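YkuI protein (Bacillus subtilis, PDB 2BAS) binds cyclic di-GMP through an EAL domain, probably as a phosphodiesterase, and carries a C-terminal signalling-associated domain. Local coordinates at residues I322-I336 and T347-Y359. Numbering follows the deposited sequence.
Sequences IKKLAEELTDCSFRI and TGNVFKQDGEWIY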
ATOM      1  N   ILE A 322      35.456   6.099  -5.266  1.00 58.27           N
ATOM      2  CA  ILE A 322      34.448   5.998  -4.205  1.00 58.30           C
ATOM      3  C   ILE A 322      35.068   5.734  -2.829  1.00 60.03           C
ATOM      4  O   ILE A 322      34.517   6.154  -1.804  1.00 61.11           O
ATOM      5  CB  ILE A 322      33.300   4.990  -4.523  1.00 57.93           C
ATOM      6  CG1 ILE A 322      33.823   3.555  -4.705  1.00 58.77           C
ATOM      7  CG2 ILE A 322      32.493   5.457  -5.742  1.00 58.46           C
ATOM      8  CD1 ILE A 322      32.713   2.508  -4.861  1.00 56.30           C
ATOM      9  N   LYS A 323      36.213   5.054  -2.812  1.00 60.43           N
ATOM     10  CA  LYS A 323      36.926   4.791  -1.570  1.00 60.55           C
ATOM     11  C   LYS A 323      37.375   6.114  -0.973  1.00 59.80           C
ATOM     12  O   LYS A 323      37.324   6.312   0.247  1.00 59.84           O
ATOM     13  CB  LYS A 323      38.142   3.893  -1.812  1.00 63.00           C
ATOM     14  CG  LYS A 323      37.828   2.502  -2.346  1.00 63.00           C
ATOM     15  CD  LYS A 323      39.116   1.769  -2.626  1.00 65.75           C
ATOM     16  CE  LYS A 323      38.867   0.490  -3.393  1.00 67.68           C
ATOM     17  NZ  LYS A 323      40.170  -0.103  -3.843  1.00 70.59           N
ATOM     18  N   LYS A 324      37.809   7.014  -1.853  1.00 58.50           N
ATOM     19  CA  LYS A 324      38.233   8.348  -1.462  1.00 57.63           C
ATOM     20  C   LYS A 324      37.014   9.199  -1.123  1.00 57.03           C
ATOM     21  O   LYS A 324      37.033   9.946  -0.155  1.00 56.57           O
ATOM     22  CB  LYS A 324      39.060   9.008  -2.566  1.00 57.36           C
ATOM     23  CG  LYS A 324      40.407   8.346  -2.863  1.00 58.18           C
ATOM     24  CD  LYS A 324      41.192   9.185  -3.877  1.00 59.78           C
ATOM     25  CE  LYS A 324      42.473   8.507  -4.376  1.00 65.43           C
ATOM     26  NZ  LYS A 324      42.207   7.390  -5.331  1.00 68.70           N
ATOM     27  N   LEU A 325      35.945   9.091  -1.910  1.00 57.29           N
ATOM     28  CA  LEU A 325      34.728   9.826  -1.572  1.00 56.81           C
ATOM     29  C   LEU A 325      34.223   9.432  -0.174  1.00 57.11           C
ATOM     30  O   LEU A 325      33.904  10.306   0.639  1.00 56.86           O
ATOM     31  CB  LEU A 325      33.638   9.640  -2.632  1.00 55.56           C
ATOM     32  CG  LEU A 325      32.391  10.525  -2.461  1.00 55.05           C
ATOM     33  CD1 LEU A 325      32.735  12.015  -2.559  1.00 49.03           C
ATOM     34  CD2 LEU A 325      31.292  10.152  -3.463  1.00 54.14           C
ATOM     35  N   ALA A 326      34.201   8.126   0.098  1.00 56.88           N
ATOM     36  CA  ALA A 326      33.741   7.586   1.380  1.00 59.62           C
ATOM     37  C   ALA A 326      34.413   8.262   2.556  1.00 60.52           C
ATOM     38  O   ALA A 326      33.745   8.650   3.512  1.00 61.74           O
ATOM     39  CB  ALA A 326      33.967   6.080   1.453  1.00 59.48           C
ATOM     40  N   GLU A 327      35.733   8.393   2.476  1.00 60.67           N
ATOM     41  CA  GLU A 327      36.520   9.033   3.520  1.00 61.94           C
ATOM     42  C   GLU A 327      36.230  10.522   3.646  1.00 62.15           C
ATOM     43  O   GLU A 327      36.201  11.058   4.754  1.00 63.46           O
ATOM     44  CB  GLU A 327      38.017   8.782   3.299  1.00 62.59           C
ATOM     45  CG  GLU A 327      38.448   7.325   3.529  1.00 66.91           C
ATOM     46  CD  GLU A 327      38.393   6.883   5.002  1.00 74.35           C
ATOM     47  OE1 GLU A 327      37.815   7.598   5.862  1.00 75.39           O
ATOM     48  OE2 GLU A 327      38.932   5.799   5.302  1.00 76.52           O
ATOM     49  N   GLU A 328      36.010  11.186   2.516  1.00 63.30           N
ATOM     50  CA  GLU A 328      35.640  12.599   2.508  1.00 64.60           C
ATOM     51  C   GLU A 328      34.254  12.801   3.135  1.00 64.84           C
ATOM     52  O   GLU A 328      34.026  13.777   3.852  1.00 64.54           O
ATOM     53  CB  GLU A 328      35.660  13.143   1.078  1.00 66.00           C
ATOM     54  CG  GLU A 328      35.416  14.644   0.966  1.00 68.49           C
ATOM     55  CD  GLU A 328      36.501  15.465   1.633  1.00 72.80           C
ATOM     56  OE1 GLU A 328      36.158  16.280   2.511  1.00 76.37           O
ATOM     57  OE2 GLU A 328      37.695  15.289   1.293  1.00 73.22           O
ATOM     58  N   LEU A 329      33.340  11.873   2.865  1.00 63.56           N
ATOM     59  CA  LEU A 329      31.994  11.933   3.425  1.00 63.87           C
ATOM     60  C   LEU A 329      31.794  10.984   4.619  1.00 64.36           C
ATOM     61  O   LEU A 329      30.659  10.653   4.983  1.00 65.01           O
ATOM     62  CB  LEU A 329      30.948  11.650   2.327  1.00 63.51           C
ATOM     63  CG  LEU A 329      30.833  12.623   1.144  1.00 60.17           C
ATOM     64  CD1 LEU A 329      29.637  12.273   0.312  1.00 62.04           C
ATOM     65  CD2 LEU A 329      30.739  14.079   1.575  1.00 53.08           C
ATOM     66  N   THR A 330      32.892  10.582   5.256  1.00 64.35           N
ATOM     67  CA  THR A 330      32.832   9.561   6.316  1.00 64.27           C
ATOM     68  C   THR A 330      31.759   9.758   7.390  1.00 63.76           C
ATOM     69  O   THR A 330      31.168   8.780   7.865  1.00 62.76           O
ATOM     70  CB  THR A 330      34.204   9.313   6.988  1.00 64.17           C
ATOM     71  OG1 THR A 330      34.097   8.180   7.859  1.00 67.70           O
ATOM     72  CG2 THR A 330      34.670  10.526   7.795  1.00 60.07           C
ATOM     73  N   ASP A 331      31.498  11.016   7.744  1.00 64.75           N
ATOM     74  CA  ASP A 331      30.570  11.344   8.833  1.00 66.26           C
ATOM     75  C   ASP A 331      29.076  11.238   8.481  1.00 67.15           C
ATOM     76  O   ASP A 331      28.245  11.147   9.378  1.00 67.56           O
ATOM     77  CB  ASP A 331      30.924  12.708   9.453  1.00 64.71           C
ATOM     78  CG  ASP A 331      32.192  12.644  10.325  1.00 67.89           C
ATOM     79  OD1 ASP A 331      32.523  11.536  10.802  1.00 65.92           O
ATOM     80  OD2 ASP A 331      32.859  13.688  10.550  1.00 68.91           O
ATOM     81  N   CYS A 332      28.737  11.206   7.190  1.00 67.60           N
ATOM     82  CA  CYS A 332      27.326  11.159   6.789  1.00 67.60           C
ATOM     83  C   CYS A 332      26.913  10.024   5.861  1.00 66.46           C
ATOM     84  O   CYS A 332      25.842  10.079   5.261  1.00 68.19           O
ATOM     85  CB  CYS A 332      26.891  12.497   6.184  1.00 68.83           C
ATOM     86  SG  CYS A 332      27.855  13.031   4.759  1.00 71.16           S
ATOM     87  N   SER A 333      27.730   8.985   5.744  1.00 64.41           N
ATOM     88  CA  SER A 333      27.334   7.846   4.917  1.00 62.62           C
ATOM     89  C   SER A 333      27.832   6.503   5.451  1.00 61.83           C
ATOM     90  O   SER A 333      28.671   6.464   6.335  1.00 61.59           O
ATOM     91  CB  SER A 333      27.712   8.061   3.435  1.00 62.11           C
ATOM     92  OG  SER A 333      29.099   8.299   3.242  1.00 59.77           O
ATOM     93  N   PHE A 334      27.291   5.404   4.933  1.00 62.10           N
ATOM     94  CA  PHE A 334      27.760   4.070   5.345  1.00 61.95           C
ATOM     95  C   PHE A 334      27.841   3.143   4.128  1.00 59.37           C
ATOM     96  O   PHE A 334      28.392   2.057   4.204  1.00 61.50           O
ATOM     97  CB  PHE A 334      26.900   3.464   6.476  1.00 59.89           C
ATOM     98  CG  PHE A 334      25.568   2.937   6.009  1.00 59.33           C
ATOM     99  CD1 PHE A 334      25.401   1.578   5.737  1.00 59.16           C
ATOM    100  CD2 PHE A 334      24.489   3.795   5.830  1.00 53.78           C
ATOM    101  CE1 PHE A 334      24.180   1.078   5.301  1.00 56.90           C
ATOM    102  CE2 PHE A 334      23.270   3.320   5.394  1.00 54.00           C
ATOM    103  CZ  PHE A 334      23.106   1.955   5.123  1.00 61.25           C
ATOM    104  N   ARG A 335      27.309   3.588   3.004  1.00 58.11           N
ATOM    105  CA  ARG A 335      27.461   2.840   1.745  1.00 57.85           C
ATOM    106  C   ARG A 335      27.483   3.789   0.561  1.00 58.62           C
ATOM    107  O   ARG A 335      26.680   4.735   0.501  1.00 58.19           O
ATOM    108  CB  ARG A 335      26.359   1.803   1.562  1.00 55.57           C
ATOM    109  CG  ARG A 335      26.727   0.722   0.576  1.00 60.22           C
ATOM    110  CD  ARG A 335      25.540  -0.113   0.167  1.00 60.87           C
ATOM    111  NE  ARG A 335      25.154  -1.105   1.170  1.00 63.33           N
ATOM    112  CZ  ARG A 335      24.101  -0.992   1.977  1.00 60.62           C
ATOM    113  NH1 ARG A 335      23.819  -1.966   2.832  1.00 54.16           N
ATOM    114  NH2 ARG A 335      23.324   0.084   1.919  1.00 54.77           N
ATOM    115  N   ILE A 336      28.431   3.552  -0.349  1.00 59.90           N
ATOM    116  CA  ILE A 336      28.561   4.312  -1.605  1.00 59.67           C
ATOM    117  C   ILE A 336      28.866   3.364  -2.776  1.00 60.94           C
ATOM    118  O   ILE A 336      29.684   2.450  -2.630  1.00 60.09           O
ATOM    119  CB  ILE A 336      29.648   5.415  -1.499  1.00 58.69           C
ATOM    120  CG1 ILE A 336      29.383   6.292  -0.275  1.00 61.68           C
ATOM    121  CG2 ILE A 336      29.698   6.288  -2.772  1.00 54.79           C
ATOM    122  CD1 ILE A 336      30.393   7.408  -0.055  1.00 59.21           C
ATOM    123  N   THR A 347      30.747  -0.313 -10.071  1.00 63.07           N
ATOM    124  CA  THR A 347      31.776  -0.451  -9.042  1.00 63.48           C
ATOM    125  C   THR A 347      31.369  -1.505  -8.022  1.00 65.45           C
ATOM    126  O   THR A 347      30.205  -1.873  -7.941  1.00 66.47           O
ATOM    127  CB  THR A 347      31.884   0.844  -8.203  1.00 63.28           C
ATOM    128  OG1 THR A 347      30.604   1.132  -7.617  1.00 61.45           O
ATOM    129  CG2 THR A 347      32.348   2.025  -9.028  1.00 61.84           C
ATOM    130  N   GLY A 348      32.316  -1.965  -7.211  1.00 66.32           N
ATOM    131  CA  GLY A 348      31.951  -2.713  -6.017  1.00 64.61           C
ATOM    132  C   GLY A 348      31.315  -1.713  -5.060  1.00 64.50           C
ATOM    133  O   GLY A 348      31.072  -0.560  -5.439  1.00 64.24           O
ATOM    134  N   ASN A 349      31.037  -2.143  -3.829  1.00 63.06           N
ATOM    135  CA  ASN A 349      30.537  -1.236  -2.804  1.00 61.22           C
ATOM    136  C   ASN A 349      31.670  -0.844  -1.884  1.00 62.11           C
ATOM    137  O   ASN A 349      32.617  -1.622  -1.701  1.00 63.03           O
ATOM    138  CB  ASN A 349      29.478  -1.917  -1.926  1.00 61.59           C
ATOM    139  CG  ASN A 349      28.101  -1.927  -2.544  1.00 61.50           C
ATOM    140  OD1 ASN A 349      27.867  -1.342  -3.595  1.00 68.86           O
ATOM    141  ND2 ASN A 349      27.178  -2.603  -1.887  1.00 61.14           N
ATOM    142  N   VAL A 350      31.586   0.360  -1.314  1.00 60.49           N
ATOM    143  CA  VAL A 350      32.380   0.676  -0.127  1.00 60.61           C
ATOM    144  C   VAL A 350      31.356   0.767   0.989  1.00 60.29           C
ATOM    145  O   VAL A 350      30.265   1.313   0.785  1.00 59.34           O
ATOM    146  CB  VAL A 350      33.321   1.923  -0.253  1.00 60.46           C
ATOM    147  CG1 VAL A 350      34.294   1.722  -1.402  1.00 62.15           C
ATOM    148  CG2 VAL A 350      32.558   3.224  -0.436  1.00 59.85           C
ATOM    149  N   PHE A 351      31.690   0.191   2.139  1.00 59.03           N
ATOM    150  CA  PHE A 351      30.716  -0.021   3.199  1.00 60.09           C
ATOM    151  C   PHE A 351      31.357   0.275   4.537  1.00 60.70           C
ATOM    152  O   PHE A 351      32.482  -0.150   4.798  1.00 61.29           O
ATOM    153  CB  PHE A 351      30.212  -1.471   3.121  1.00 61.24           C
ATOM    154  CG  PHE A 351      29.220  -1.851   4.183  1.00 62.17           C
ATOM    155  CD1 PHE A 351      27.875  -1.532   4.045  1.00 64.63           C
ATOM    156  CD2 PHE A 351      29.623  -2.566   5.304  1.00 66.00           C
ATOM    157  CE1 PHE A 351      26.938  -1.900   5.018  1.00 64.19           C
ATOM    158  CE2 PHE A 351      28.695  -2.937   6.291  1.00 68.75           C
ATOM    159  CZ  PHE A 351      27.345  -2.603   6.141  1.00 63.01           C
ATOM    160  N   LYS A 352      30.651   1.038   5.367  1.00 61.83           N
ATOM    161  CA  LYS A 352      31.145   1.410   6.692  1.00 63.29           C
ATOM    162  C   LYS A 352      30.553   0.501   7.769  1.00 65.78           C
ATOM    163  O   LYS A 352      29.368   0.604   8.114  1.00 66.80           O
ATOM    164  CB  LYS A 352      30.857   2.886   6.987  1.00 63.25           C
ATOM    165  CG  LYS A 352      31.506   3.408   8.254  1.00 61.62           C
ATOM    166  CD  LYS A 352      31.352   4.916   8.415  1.00 60.83           C
ATOM    167  CE  LYS A 352      32.324   5.408   9.484  1.00 71.21           C
ATOM    168  NZ  LYS A 352      32.109   6.818   9.925  1.00 75.11           N
ATOM    169  N   GLN A 353      31.394  -0.391   8.284  1.00 66.16           N
ATOM    170  CA  GLN A 353      30.990  -1.369   9.276  1.00 67.09           C
ATOM    171  C   GLN A 353      31.802  -1.134  10.536  1.00 68.07           C
ATOM    172  O   GLN A 353      33.030  -1.267  10.530  1.00 68.51           O
ATOM    173  CB  GLN A 353      31.240  -2.778   8.732  1.00 67.74           C
ATOM    174  CG  GLN A 353      31.087  -3.912   9.741  1.00 69.12           C
ATOM    175  CD  GLN A 353      31.893  -5.143   9.345  1.00 70.99           C
ATOM    176  OE1 GLN A 353      32.889  -5.468   9.991  1.00 73.42           O
ATOM    177  NE2 GLN A 353      31.483  -5.818   8.267  1.00 65.62           N
ATOM    178  N   ASP A 354      31.113  -0.776  11.615  1.00 68.97           N
ATOM    179  CA  ASP A 354      31.761  -0.495  12.899  1.00 68.72           C
ATOM    180  C   ASP A 354      32.862   0.572  12.796  1.00 68.16           C
ATOM    181  O   ASP A 354      33.946   0.400  13.340  1.00 68.91           O
ATOM    182  CB  ASP A 354      32.295  -1.790  13.547  1.00 68.99           C
ATOM    183  CG  ASP A 354      31.255  -2.496  14.418  1.00 70.82           C
ATOM    184  OD1 ASP A 354      30.064  -2.548  14.047  1.00 72.11           O
ATOM    185  OD2 ASP A 354      31.638  -3.011  15.490  1.00 74.71           O
ATOM    186  N   GLY A 355      32.581   1.659  12.080  1.00 68.38           N
ATOM    187  CA  GLY A 355      33.492   2.813  12.013  1.00 68.54           C
ATOM    188  C   GLY A 355      34.673   2.774  11.048  1.00 68.25           C
ATOM    189  O   GLY A 355      35.441   3.742  10.968  1.00 68.29           O
ATOM    190  N   GLU A 356      34.822   1.668  10.318  1.00 66.78           N
ATOM    191  CA  GLU A 356      35.928   1.490   9.369  1.00 65.10           C
ATOM    192  C   GLU A 356      35.386   1.084   7.993  1.00 63.96           C
ATOM    193  O   GLU A 356      34.566   0.168   7.889  1.00 63.92           O
ATOM    194  CB  GLU A 356      36.919   0.430   9.882  1.00 65.08           C
ATOM    195  CG  GLU A 356      37.409   0.624  11.324  1.00 65.45           C
ATOM    196  CD  GLU A 356      38.580   1.594  11.467  1.00 68.96           C
ATOM    197  OE1 GLU A 356      38.974   1.875  12.620  1.00 69.74           O
ATOM    198  OE2 GLU A 356      39.121   2.067  10.444  1.00 69.79           O
ATOM    199  N   TRP A 357      35.841   1.767   6.943  1.00 63.04           N
ATOM    200  CA  TRP A 357      35.350   1.516   5.578  1.00 62.36           C
ATOM    201  C   TRP A 357      35.906   0.234   4.989  1.00 62.80           C
ATOM    202  O   TRP A 357      37.081  -0.083   5.160  1.00 62.23           O
ATOM    203  CB  TRP A 357      35.641   2.698   4.648  1.00 60.15           C
ATOM    204  CG  TRP A 357      34.787   3.862   4.944  1.00 59.08           C
ATOM    205  CD1 TRP A 357      35.098   4.929   5.742  1.00 58.31           C
ATOM    206  CD2 TRP A 357      33.452   4.078   4.481  1.00 59.29           C
ATOM    207  NE1 TRP A 357      34.038   5.806   5.793  1.00 60.55           N
ATOM    208  CE2 TRP A 357      33.014   5.309   5.027  1.00 58.53           C
ATOM    209  CE3 TRP A 357      32.578   3.354   3.655  1.00 59.74           C
ATOM    210  CZ2 TRP A 357      31.741   5.835   4.771  1.00 57.00           C
ATOM    211  CZ3 TRP A 357      31.306   3.881   3.399  1.00 61.07           C
ATOM    212  CH2 TRP A 357      30.903   5.110   3.961  1.00 58.26           C
ATOM    213  N   ILE A 358      35.041  -0.488   4.288  1.00 62.98           N
ATOM    214  CA  ILE A 358      35.378  -1.773   3.698  1.00 64.80           C
ATOM    215  C   ILE A 358      35.063  -1.758   2.198  1.00 63.52           C
ATOM    216  O   ILE A 358      34.312  -0.918   1.736  1.00 64.03           O
ATOM    217  CB  ILE A 358      34.668  -2.905   4.488  1.00 66.78           C
ATOM    218  CG1 ILE A 358      35.528  -3.277   5.700  1.00 67.08           C
ATOM    219  CG2 ILE A 358      34.394  -4.146   3.632  1.00 68.36           C
ATOM    220  CD1 ILE A 358      34.751  -3.880   6.852  1.00 74.72           C
ATOM    221  N   TYR A 359      35.676  -2.655   1.436  1.00 63.38           N
ATOM    222  CA  TYR A 359      35.449  -2.705   0.004  1.00 63.52           C
ATOM    223  C   TYR A 359      34.915  -4.063  -0.405  1.00 62.90           C
ATOM    224  O   TYR A 359      35.560  -5.091  -0.182  1.00 63.07           O
ATOM    225  CB  TYR A 359      36.730  -2.362  -0.769  1.00 64.92           C
ATOM    226  CG  TYR A 359      36.630  -2.601  -2.264  1.00 67.71           C
ATOM    227  CD1 TYR A 359      35.746  -1.859  -3.066  1.00 67.32           C
ATOM    228  CD2 TYR A 359      37.416  -3.568  -2.881  1.00 71.66           C
ATOM    229  CE1 TYR A 359      35.655  -2.081  -4.443  1.00 63.10           C
ATOM    230  CE2 TYR A 359      37.331  -3.796  -4.258  1.00 72.26           C
ATOM    231  CZ  TYR A 359      36.450  -3.050  -5.028  1.00 67.72           C
ATOM    232  OH  TYR A 359      36.382  -3.291  -6.388  1.00 71.94           O
TER
HETATM  233  O   HOH W   1      28.802   6.811   9.150  1.00 59.53           O
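Trp357 turns CG away from its own carbonyl carbon (chi1 -72°), and Lys352 runs fully extended from a CG opposite the backbone N (chi1 -172°); together these torsions bring indole and ammonium to Thr330, just past the end of helix 318-328. The hydroxyl OG1 of Thr330 is gripped twice. Trp357 NE1 donates to it at 3.1 Å in the indole plane, with a nearly straight N-H...O angle of 165°, and Lys352 NZ donates to the same atom at 3.2 Å. Lys352 NZ also bonds Thr330 O at 3.0 Å, from above the carbonyl plane. The indole itself is sandwiched: Ala326 CB sits over the centre of its six-membered ring, 3.6 Å from the centroid, while Lys352 CB lies against the rim of the opposite face. The N-H bond and the two faces together hold the ring's rotation against the helix.

Further along, Val350 fits CG1 against Ile322 and Lys323 and CG2 against Ala326 and Ile336. At the border, Lys323 stretches over a face of Tyr359, placing NZ 4.5 Å from the ring centroid in a cation-pi contact, and the same NZ forms a salt bridge with Asp320.

Backbone pairing joins strands 335-340 and 349-353 antiparallel: Lys352 N bonds Phe334 O at 2.7 Å, and Ile336 and Val350 exchange two bonds. On the face opposite Val350 and Ile336, Arg335 lies beside Phe351 and its guanidinium forms salt bridges with Glu397, Asp395 and Asp418. Strand 356-360 is outermost in this chain's six-stranded antiparallel sheet; helix 318-328 lies over one face, roughly along strand 349-353 and antiparallel to 356-360, and strand 413-419 pairs with the far side of strand 335-340.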